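PDB 4DNG: uncharacterized aldehyde dehydrogenase AldY from Bacillus subtilis, which probably oxidises aldehydes to carboxylates with NAD(+) as electron acceptor, and may protect cells against stress from ethanol and related compounds. Local coordinates for residues 71-79 against 189-199; 104-115 against 155-165. All blocks are in the same frame, centred on the assembly; numbering follows the deposited sequence.

Contact 1 of 2, residues 71-79 against 189-199; sequences VLQKARGYL and IIAKAFEHAGL
Y78 is gripped at two levels: its ring lies obliquely beside the H196 imidazole while its hydroxyl takes a hydrogen bond from K192 NZ (NZ to OH 3.1 Å). The ring planes of Y78 and H196 meet at 51°, with Y78 CD2 3.5 Å from H196 CG, above one face of the imidazole. With CG anti to the backbone N (chi1 -178°), the phenol extends across helix 189-196, where the CA of A193 makes an off-centre CH-pi contact with it. Shortening Y78 to an alanine is likely to leave K192 NZ without this acceptor and open a gap beside A193 and H196. Farther toward the N-terminal end of 71-79, A75 CB sits over one face of the F194 ring, 4.1 Å from its centroid; V71 CG1 and L72 CD2 touch the edge of the same ring, near its plane. The axes approach to 7.8 Å at 129°, consistent with the small A75 and A193 at the crossing. Just past the helix end, A197 CB packs against K74 CB (3.6 Å). This is plain helix-helix packing away from the annotated sites, joining helix 65-81 to helix 183-196, which lies on strand 204-206 and ends in a Schellman motif (L199 N to F194 O, G198 N to E195 O) with G198 at positive phi.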
loop_
_atom_site.group_PDB
_atom_site.type_symbol
_atom_site.label_atom_id
_atom_site.label_comp_id
_atom_site.label_asym_id
_atom_site.label_seq_id
_atom_site.Cartn_x
_atom_site.Cartn_y
_atom_site.Cartn_z
ATOM N N VAL A 71 -9.833 -7.560 26.876
ATOM C CA VAL A 71 -8.785 -8.468 26.421
ATOM C C VAL A 71 -7.407 -7.789 26.467
ATOM O O VAL A 71 -6.436 -8.369 26.952
ATOM C CB VAL A 71 -9.155 -9.043 25.038
ATOM C CG1 VAL A 71 -7.947 -9.553 24.266
ATOM C CG2 VAL A 71 -10.193 -10.141 25.211
ATOM N N LEU A 72 -7.341 -6.538 26.031
ATOM C CA LEU A 72 -6.067 -5.824 25.994
ATOM C C LEU A 72 -5.606 -5.469 27.372
ATOM O O LEU A 72 -4.405 -5.564 27.657
ATOM C CB LEU A 72 -6.150 -4.560 25.145
ATOM C CG LEU A 72 -6.584 -4.797 23.695
ATOM C CD1 LEU A 72 -6.957 -3.469 23.031
ATOM C CD2 LEU A 72 -5.534 -5.562 22.895
ATOM N N GLN A 73 -6.562 -5.061 28.218
ATOM C CA GLN A 73 -6.279 -4.702 29.598
ATOM C C GLN A 73 -5.665 -5.888 30.324
ATOM O O GLN A 73 -4.570 -5.770 30.872
ATOM C CB GLN A 73 -7.539 -4.215 30.319
ATOM C CG GLN A 73 -7.786 -2.718 30.223
ATOM C CD GLN A 73 -7.119 -1.934 31.339
ATOM O OE1 GLN A 73 -5.915 -1.660 31.303
ATOM N NE2 GLN A 73 -7.909 -1.556 32.340
ATOM N N LYS A 74 -6.345 -7.037 30.300
ATOM C CA LYS A 74 -5.829 -8.221 30.990
ATOM C C LYS A 74 -4.480 -8.631 30.407
ATOM O O LYS A 74 -3.577 -8.998 31.152
ATOM C CB LYS A 74 -6.838 -9.361 30.960
ATOM C CG LYS A 74 -8.164 -9.008 31.634
ATOM C CD LYS A 74 -8.919 -10.240 32.093
ATOM C CE LYS A 74 -10.235 -9.861 32.759
ATOM N NZ LYS A 74 -11.331 -9.608 31.778
ATOM N N ALA A 75 -4.339 -8.509 29.080
ATOM C CA ALA A 75 -3.062 -8.724 28.394
ATOM C C ALA A 75 -1.947 -7.779 28.907
ATOM O O ALA A 75 -0.937 -8.254 29.423
ATOM C CB ALA A 75 -3.228 -8.621 26.880
ATOM N N ARG A 76 -2.139 -6.461 28.803
ATOM C CA ARG A 76 -1.172 -5.528 29.377
ATOM C C ARG A 76 -0.959 -5.792 30.865
ATOM O O ARG A 76 0.143 -5.609 31.380
ATOM C CB ARG A 76 -1.560 -4.060 29.118
ATOM C CG ARG A 76 -2.466 -3.408 30.154
ATOM C CD ARG A 76 -1.680 -2.749 31.273
ATOM N NE ARG A 76 -1.161 -1.435 30.900
ATOM C CZ ARG A 76 -0.376 -0.694 31.682
ATOM N NH1 ARG A 76 0.036 0.500 31.273
ATOM N NH2 ARG A 76 -0.003 -1.146 32.875
ATOM N N GLY A 77 -2.023 -6.221 31.542
ATOM C CA GLY A 77 -1.966 -6.531 32.969
ATOM C C GLY A 77 -1.064 -7.712 33.256
ATOM O O GLY A 77 -0.239 -7.654 34.169
ATOM N N TYR A 78 -1.216 -8.779 32.471
ATOM C CA TYR A 78 -0.335 -9.941 32.574
ATOM C C TYR A 78 1.147 -9.545 32.437
ATOM O O TYR A 78 2.005 -10.037 33.185
ATOM C CB TYR A 78 -0.701 -11.016 31.530
ATOM C CG TYR A 78 0.139 -12.272 31.622
ATOM C CD1 TYR A 78 1.370 -12.379 30.951
ATOM C CD2 TYR A 78 -0.282 -13.345 32.400
ATOM C CE1 TYR A 78 2.149 -13.530 31.062
ATOM C CE2 TYR A 78 0.473 -14.503 32.506
ATOM C CZ TYR A 78 1.679 -14.597 31.843
ATOM O OH TYR A 78 2.398 -15.761 31.978
ATOM N N LEU A 79 1.449 -8.657 31.500
ATOM C CA LEU A 79 2.862 -8.332 31.221
ATOM C C LEU A 79 3.488 -7.483 32.319
ATOM O O LEU A 79 4.674 -7.623 32.617
ATOM C CB LEU A 79 3.036 -7.638 29.869
ATOM C CG LEU A 79 2.492 -8.311 28.598
ATOM C CD1 LEU A 79 2.574 -7.376 27.385
ATOM C CD2 LEU A 79 3.201 -9.617 28.281
ATOM N N ILE A 189 5.308 -15.797 24.996
ATOM C CA ILE A 189 4.927 -14.969 26.135
ATOM C C ILE A 189 3.700 -14.134 25.766
ATOM O O ILE A 189 2.749 -14.018 26.561
ATOM C CB ILE A 189 6.088 -14.069 26.609
ATOM C CG1 ILE A 189 7.150 -14.902 27.300
ATOM C CG2 ILE A 189 5.602 -12.999 27.577
ATOM C CD1 ILE A 189 8.447 -14.144 27.492
ATOM N N ILE A 190 3.716 -13.590 24.550
ATOM C CA ILE A 190 2.614 -12.791 24.039
ATOM C C ILE A 190 1.361 -13.668 23.950
ATOM O O ILE A 190 0.291 -13.273 24.430
ATOM C CB ILE A 190 2.955 -12.153 22.680
ATOM C CG1 ILE A 190 3.790 -10.907 22.903
ATOM C CG2 ILE A 190 1.687 -11.761 21.935
ATOM C CD1 ILE A 190 4.585 -10.466 21.691
ATOM N N ALA A 191 1.499 -14.858 23.366
ATOM C CA ALA A 191 0.382 -15.825 23.345
ATOM C C ALA A 191 -0.133 -16.136 24.750
ATOM O O ALA A 191 -1.348 -16.149 24.997
ATOM C CB ALA A 191 0.769 -17.101 22.624
ATOM N N LYS A 192 0.779 -16.346 25.686
ATOM C CA LYS A 192 0.352 -16.604 27.065
ATOM C C LYS A 192 -0.475 -15.434 27.642
ATOM O O LYS A 192 -1.471 -15.632 28.340
ATOM C CB LYS A 192 1.559 -16.932 27.952
ATOM C CG LYS A 192 1.200 -17.321 29.375
ATOM C CD LYS A 192 0.921 -18.804 29.565
ATOM C CE LYS A 192 0.269 -19.071 30.929
ATOM N NZ LYS A 192 0.997 -18.548 32.131
ATOM N N ALA A 193 -0.050 -14.215 27.329
ATOM C CA ALA A 193 -0.725 -13.017 27.800
ATOM C C ALA A 193 -2.151 -12.932 27.282
ATOM O O ALA A 193 -3.061 -12.593 28.036
ATOM C CB ALA A 193 0.063 -11.788 27.379
ATOM N N PHE A 194 -2.352 -13.238 25.998
ATOM C CA PHE A 194 -3.666 -13.087 25.415
ATOM C C PHE A 194 -4.578 -14.227 25.817
ATOM O O PHE A 194 -5.804 -14.047 25.958
ATOM C CB PHE A 194 -3.576 -12.913 23.897
ATOM C CG PHE A 194 -3.272 -11.503 23.485
ATOM C CD1 PHE A 194 -4.274 -10.533 23.485
ATOM C CD2 PHE A 194 -1.974 -11.126 23.151
ATOM C CE1 PHE A 194 -3.992 -9.221 23.123
ATOM C CE2 PHE A 194 -1.687 -9.824 22.779
ATOM C CZ PHE A 194 -2.689 -8.871 22.769
ATOM N N GLU A 195 -3.972 -15.391 26.032
ATOM C CA GLU A 195 -4.709 -16.520 26.547
ATOM C C GLU A 195 -5.197 -16.163 27.949
ATOM O O GLU A 195 -6.381 -16.332 28.280
ATOM C CB GLU A 195 -3.846 -17.788 26.568
ATOM C CG GLU A 195 -4.301 -18.796 27.625
ATOM C CD GLU A 195 -3.571 -20.109 27.549
ATOM O OE1 GLU A 195 -2.331 -20.090 27.653
ATOM O OE2 GLU A 195 -4.243 -21.155 27.405
ATOM N N HIS A 196 -4.289 -15.652 28.774
ATOM C CA HIS A 196 -4.658 -15.227 30.119
ATOM C C HIS A 196 -5.850 -14.304 30.051
ATOM O O HIS A 196 -6.693 -14.299 30.937
ATOM C CB HIS A 196 -3.466 -14.541 30.768
ATOM C CG HIS A 196 -3.748 -13.997 32.138
ATOM N ND1 HIS A 196 -3.712 -14.768 33.246
ATOM C CD2 HIS A 196 -4.079 -12.711 32.559
ATOM C CE1 HIS A 196 -3.997 -14.013 34.316
ATOM N NE2 HIS A 196 -4.221 -12.754 33.895
ATOM N N ALA A 197 -5.942 -13.541 28.967
ATOM C CA ALA A 197 -6.930 -12.482 28.836
ATOM C C ALA A 197 -8.262 -12.949 28.239
ATOM O O ALA A 197 -9.141 -12.132 27.949
ATOM C CB ALA A 197 -6.349 -11.327 28.018
ATOM N N GLY A 198 -8.421 -14.257 28.066
ATOM C CA GLY A 198 -9.658 -14.824 27.499
ATOM C C GLY A 198 -9.907 -14.446 26.039
ATOM O O GLY A 198 -11.067 -14.377 25.597
ATOM N N LEU A 199 -8.836 -14.194 25.283
ATOM C CA LEU A 199 -8.982 -13.991 23.840
ATOM C C LEU A 199 -9.454 -15.312 23.229
ATOM O O LEU A 199 -8.840 -16.351 23.467
ATOM C CB LEU A 199 -7.662 -13.536 23.204
ATOM C CG LEU A 199 -7.579 -13.388 21.688
ATOM C CD1 LEU A 199 -8.164 -12.057 21.242
ATOM C CD2 LEU A 199 -6.138 -13.509 21.220
#

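Contact 2 of 2, residues 104-115 against 155-165; sequences ELEQTIAILDEA and FPMNLSMRSIA
E104 reaches over the start of helix 156-165, its carboxylate lying obliquely beside the F155 ring and its CG resting on N158 CB. The chain is extended, with CG anti to the backbone N, which carries OE2 to the first turn of the helix. There OE2 accepts two backbone N-H groups: M157 N, at 2.8 Å, comes up nearly end-on to it but with a bent N-H...O angle of 134°, whereas N158 N, at 3.2 Å, comes from the anti side with an almost straight 169°. A buried carboxylate from a neighbouring helix thus accepts two first-turn N-H groups, and the positive end of the helix dipole would probably favour its charged form. The two helices run nearly parallel, 9° apart with axes 8.4 Å from each other, and mesh by knobs-into-holes packing: N158 enters the hole formed by E104, Q107, T108 and I111, while I111 enters that of N158, M161, R162 and A165. T108 turns its hydroxyl back to E104 O, with OG1 2.7 Å from that oxygen, which leaves CG2 directed at M157 CG and at M161 CE, 3.8 Å away. M161, bent at chi2 and chi3, also brings its CE against L112 CD1. At the far end L112 CD2 meets A165 CB at 3.7 Å. On the side of the helix leading to the predicted catalytic E253, R162 makes a long, weak ion pair with that glutamate.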
loop_
_atom_site.group_PDB
_atom_site.type_symbol
_atom_site.label_atom_id
_atom_site.label_comp_id
_atom_site.label_asym_id
_atom_site.label_seq_id
_atom_site.Cartn_x
_atom_site.Cartn_y
_atom_site.Cartn_z
ATOM N N GLU A 104 12.179 -2.400 26.238
ATOM C CA GLU A 104 11.373 -3.170 25.310
ATOM C C GLU A 104 10.042 -3.628 25.931
ATOM O O GLU A 104 8.973 -3.495 25.289
ATOM C CB GLU A 104 12.153 -4.356 24.756
ATOM C CG GLU A 104 11.444 -4.968 23.562
ATOM C CD GLU A 104 12.255 -6.016 22.817
ATOM O OE1 GLU A 104 13.513 -6.002 22.885
ATOM O OE2 GLU A 104 11.605 -6.852 22.140
ATOM N N LEU A 105 10.095 -4.151 27.163
ATOM C CA LEU A 105 8.867 -4.550 27.837
ATOM C C LEU A 105 7.974 -3.346 28.066
ATOM O O LEU A 105 6.760 -3.419 27.844
ATOM C CB LEU A 105 9.114 -5.277 29.159
ATOM C CG LEU A 105 7.866 -5.845 29.877
ATOM C CD1 LEU A 105 6.961 -6.643 28.955
ATOM C CD2 LEU A 105 8.295 -6.720 31.018
ATOM N N GLU A 106 8.571 -2.242 28.505
ATOM C CA GLU A 106 7.816 -0.994 28.644
ATOM C C GLU A 106 7.147 -0.540 27.343
ATOM O O GLU A 106 5.942 -0.270 27.329
ATOM C CB GLU A 106 8.650 0.105 29.298
ATOM C CG GLU A 106 8.560 0.015 30.820
ATOM C CD GLU A 106 9.717 0.667 31.546
ATOM O OE1 GLU A 106 10.471 1.444 30.923
ATOM O OE2 GLU A 106 9.873 0.398 32.755
ATOM N N GLN A 107 7.898 -0.502 26.247
ATOM C CA GLN A 107 7.320 -0.090 24.957
ATOM C C GLN A 107 6.174 -0.967 24.484
ATOM O O GLN A 107 5.188 -0.459 23.965
ATOM C CB GLN A 107 8.390 -0.025 23.901
ATOM C CG GLN A 107 9.250 1.222 23.992
ATOM C CD GLN A 107 10.344 1.228 22.936
ATOM O OE1 GLN A 107 11.055 2.217 22.771
ATOM N NE2 GLN A 107 10.485 0.114 22.210
ATOM N N THR A 108 6.314 -2.278 24.677
ATOM C CA THR A 108 5.269 -3.290 24.426
ATOM C C THR A 108 3.959 -2.996 25.191
ATOM O O THR A 108 2.869 -3.063 24.625
ATOM C CB THR A 108 5.829 -4.690 24.776
ATOM O OG1 THR A 108 7.014 -4.925 23.998
ATOM C CG2 THR A 108 4.824 -5.829 24.497
ATOM N N ILE A 109 4.085 -2.649 26.467
ATOM C CA ILE A 109 2.980 -2.185 27.286
ATOM C C ILE A 109 2.386 -0.875 26.748
ATOM O O ILE A 109 1.155 -0.732 26.623
ATOM C CB ILE A 109 3.462 -2.013 28.736
ATOM C CG1 ILE A 109 3.677 -3.396 29.368
ATOM C CG2 ILE A 109 2.513 -1.132 29.545
ATOM C CD1 ILE A 109 4.668 -3.414 30.516
ATOM N N ALA A 110 3.255 0.084 26.434
ATOM C CA ALA A 110 2.794 1.321 25.805
ATOM C C ALA A 110 1.906 1.024 24.582
ATOM O O ALA A 110 0.785 1.531 24.488
ATOM C CB ALA A 110 3.965 2.225 25.442
ATOM N N ILE A 111 2.384 0.166 23.688
ATOM C CA ILE A 111 1.599 -0.248 22.516
ATOM C C ILE A 111 0.208 -0.801 22.888
ATOM O O ILE A 111 -0.791 -0.453 22.252
ATOM C CB ILE A 111 2.377 -1.252 21.658
ATOM C CG1 ILE A 111 3.530 -0.552 20.949
ATOM C CG2 ILE A 111 1.481 -1.920 20.634
ATOM C CD1 ILE A 111 4.667 -1.482 20.580
ATOM N N LEU A 112 0.133 -1.644 23.919
ATOM C CA LEU A 112 -1.171 -2.138 24.366
ATOM C C LEU A 112 -2.057 -1.024 24.943
ATOM O O LEU A 112 -3.261 -0.995 24.696
ATOM C CB LEU A 112 -1.037 -3.308 25.346
ATOM C CG LEU A 112 -0.814 -4.688 24.731
ATOM C CD1 LEU A 112 -0.354 -5.671 25.794
ATOM C CD2 LEU A 112 -2.078 -5.197 24.046
ATOM N N ASP A 113 -1.456 -0.108 25.699
ATOM C CA ASP A 113 -2.170 1.066 26.216
ATOM C C ASP A 113 -2.750 1.889 25.065
ATOM O O ASP A 113 -3.848 2.417 25.165
ATOM C CB ASP A 113 -1.230 1.947 27.052
ATOM C CG ASP A 113 -0.890 1.342 28.419
ATOM O OD1 ASP A 113 -1.584 0.396 28.858
ATOM O OD2 ASP A 113 0.087 1.818 29.061
ATOM N N GLU A 114 -2.010 1.975 23.961
ATOM C CA GLU A 114 -2.393 2.823 22.842
ATOM C C GLU A 114 -3.549 2.189 22.089
ATOM O O GLU A 114 -4.520 2.873 21.760
ATOM C CB GLU A 114 -1.190 3.132 21.950
ATOM C CG GLU A 114 -1.458 4.097 20.795
ATOM C CD GLU A 114 -1.842 5.512 21.227
ATOM O OE1 GLU A 114 -1.321 6.015 22.253
ATOM O OE2 GLU A 114 -2.669 6.137 20.523
ATOM N N ALA A 115 -3.479 0.874 21.892
ATOM C CA ALA A 115 -4.548 0.114 21.231
ATOM C C ALA A 115 -5.945 0.345 21.813
ATOM O O ALA A 115 -6.922 0.501 21.071
ATOM C CB ALA A 115 -4.221 -1.367 21.227
ATOM N N PHE A 155 14.720 -6.840 19.076
ATOM C CA PHE A 155 13.450 -6.255 19.534
ATOM C C PHE A 155 12.238 -7.101 19.184
ATOM O O PHE A 155 11.207 -6.569 18.758
ATOM C CB PHE A 155 13.277 -4.805 19.048
ATOM C CG PHE A 155 14.412 -3.895 19.440
ATOM C CD1 PHE A 155 14.555 -3.469 20.768
ATOM C CD2 PHE A 155 15.345 -3.469 18.486
ATOM C CE1 PHE A 155 15.600 -2.637 21.133
ATOM C CE2 PHE A 155 16.392 -2.636 18.846
ATOM C CZ PHE A 155 16.517 -2.220 20.171
ATOM N N PRO A 156 12.335 -8.424 19.405
ATOM C CA PRO A 156 11.253 -9.357 19.024
ATOM C C PRO A 156 9.884 -9.019 19.629
ATOM O O PRO A 156 8.884 -9.081 18.929
ATOM C CB PRO A 156 11.744 -10.701 19.594
ATOM C CG PRO A 156 12.692 -10.316 20.694
ATOM C CD PRO A 156 13.417 -9.132 20.112
ATOM N N MET A 157 9.828 -8.675 20.914
ATOM C CA MET A 157 8.545 -8.538 21.591
ATOM C C MET A 157 7.837 -7.236 21.204
ATOM O O MET A 157 6.636 -7.213 20.888
ATOM C CB MET A 157 8.715 -8.625 23.102
ATOM C CG MET A 157 7.404 -8.376 23.820
ATOM S SD MET A 157 7.409 -8.638 25.591
ATOM C CE MET A 157 7.737 -10.398 25.727
ATOM N N ASN A 158 8.600 -6.155 21.225
ATOM C CA ASN A 158 8.103 -4.865 20.832
ATOM C C ASN A 158 7.519 -4.902 19.408
ATOM O O ASN A 158 6.369 -4.493 19.196
ATOM C CB ASN A 158 9.248 -3.859 20.972
ATOM C CG ASN A 158 8.931 -2.513 20.383
ATOM O OD1 ASN A 158 8.002 -1.838 20.817
ATOM N ND2 ASN A 158 9.719 -2.103 19.396
ATOM N N LEU A 159 8.291 -5.419 18.449
ATOM C CA LEU A 159 7.889 -5.416 17.040
ATOM C C LEU A 159 6.716 -6.344 16.749
ATOM O O LEU A 159 5.826 -5.976 16.008
ATOM C CB LEU A 159 9.078 -5.754 16.109
ATOM C CG LEU A 159 10.211 -4.716 16.022
ATOM C CD1 LEU A 159 11.297 -5.134 15.040
ATOM C CD2 LEU A 159 9.701 -3.319 15.674
ATOM N N SER A 160 6.740 -7.548 17.315
ATOM C CA SER A 160 5.604 -8.441 17.284
ATOM C C SER A 160 4.332 -7.725 17.778
ATOM O O SER A 160 3.308 -7.693 17.078
ATOM C CB SER A 160 5.893 -9.698 18.132
ATOM O OG SER A 160 6.981 -10.444 17.586
ATOM N N MET A 161 4.385 -7.141 18.972
ATOM C CA MET A 161 3.186 -6.529 19.539
ATOM C C MET A 161 2.768 -5.298 18.714
ATOM O O MET A 161 1.589 -4.919 18.674
ATOM C CB MET A 161 3.434 -6.160 20.992
ATOM C CG MET A 161 2.245 -5.582 21.716
ATOM S SD MET A 161 1.102 -6.933 21.911
ATOM C CE MET A 161 1.864 -7.793 23.292
ATOM N N ARG A 162 3.722 -4.697 18.011
ATOM C CA ARG A 162 3.390 -3.566 17.136
ATOM C C ARG A 162 2.422 -3.996 16.040
ATOM O O ARG A 162 1.752 -3.157 15.456
ATOM C CB ARG A 162 4.635 -2.909 16.553
ATOM C CG ARG A 162 4.399 -1.517 16.017
ATOM C CD ARG A 162 5.533 -1.085 15.102
ATOM N NE ARG A 162 5.638 -1.966 13.943
ATOM C CZ ARG A 162 6.726 -2.074 13.185
ATOM N NH1 ARG A 162 6.742 -2.906 12.149
ATOM N NH2 ARG A 162 7.803 -1.359 13.470
ATOM N N SER A 163 2.317 -5.299 15.786
ATOM C CA SER A 163 1.334 -5.768 14.820
ATOM C C SER A 163 0.205 -6.539 15.461
ATOM O O SER A 163 -0.945 -6.472 15.011
ATOM C CB SER A 163 1.980 -6.608 13.723
ATOM O OG SER A 163 2.967 -5.839 13.075
ATOM N N ILE A 164 0.529 -7.298 16.491
ATOM C CA ILE A 164 -0.481 -8.096 17.160
ATOM C C ILE A 164 -1.590 -7.205 17.764
ATOM O O ILE A 164 -2.780 -7.420 17.513
ATOM C CB ILE A 164 0.164 -9.035 18.194
ATOM C CG1 ILE A 164 0.946 -10.132 17.459
ATOM C CG2 ILE A 164 -0.888 -9.582 19.135
ATOM C CD1 ILE A 164 1.951 -10.885 18.307
ATOM N N ALA A 165 -1.205 -6.168 18.496
ATOM C CA ALA A 165 -2.205 -5.442 19.305
ATOM C C ALA A 165 -3.216 -4.598 18.490
ATOM O O ALA A 165 -4.413 -4.676 18.730
ATOM C CB ALA A 165 -1.531 -4.627 20.412
#

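In the fold
After the N-terminal strands and helix 43-60 the chain enters helix 65-81, whose 71-79 part waits for residues 189-199, on and just past helix 183-196; contact 1 therefore closes a loop with 109 residues between its segments. Contact 2 is nested inside that loop: helix 98-118 pairs with helix 156-169 after an intervening 39 residues that include strand 135-150. The centres lie 12 Å apart, and the contacts touch directly through the salt bridge of R76 NH1 with D113 OD2 (2.6 Å) and the packing of L72 on L112. Together they join the earlier helices, 65-81 and 98-118, to the later pair, 156-169 and 183-196, whose members also touch each other through I190 on M161 and F194 on I164.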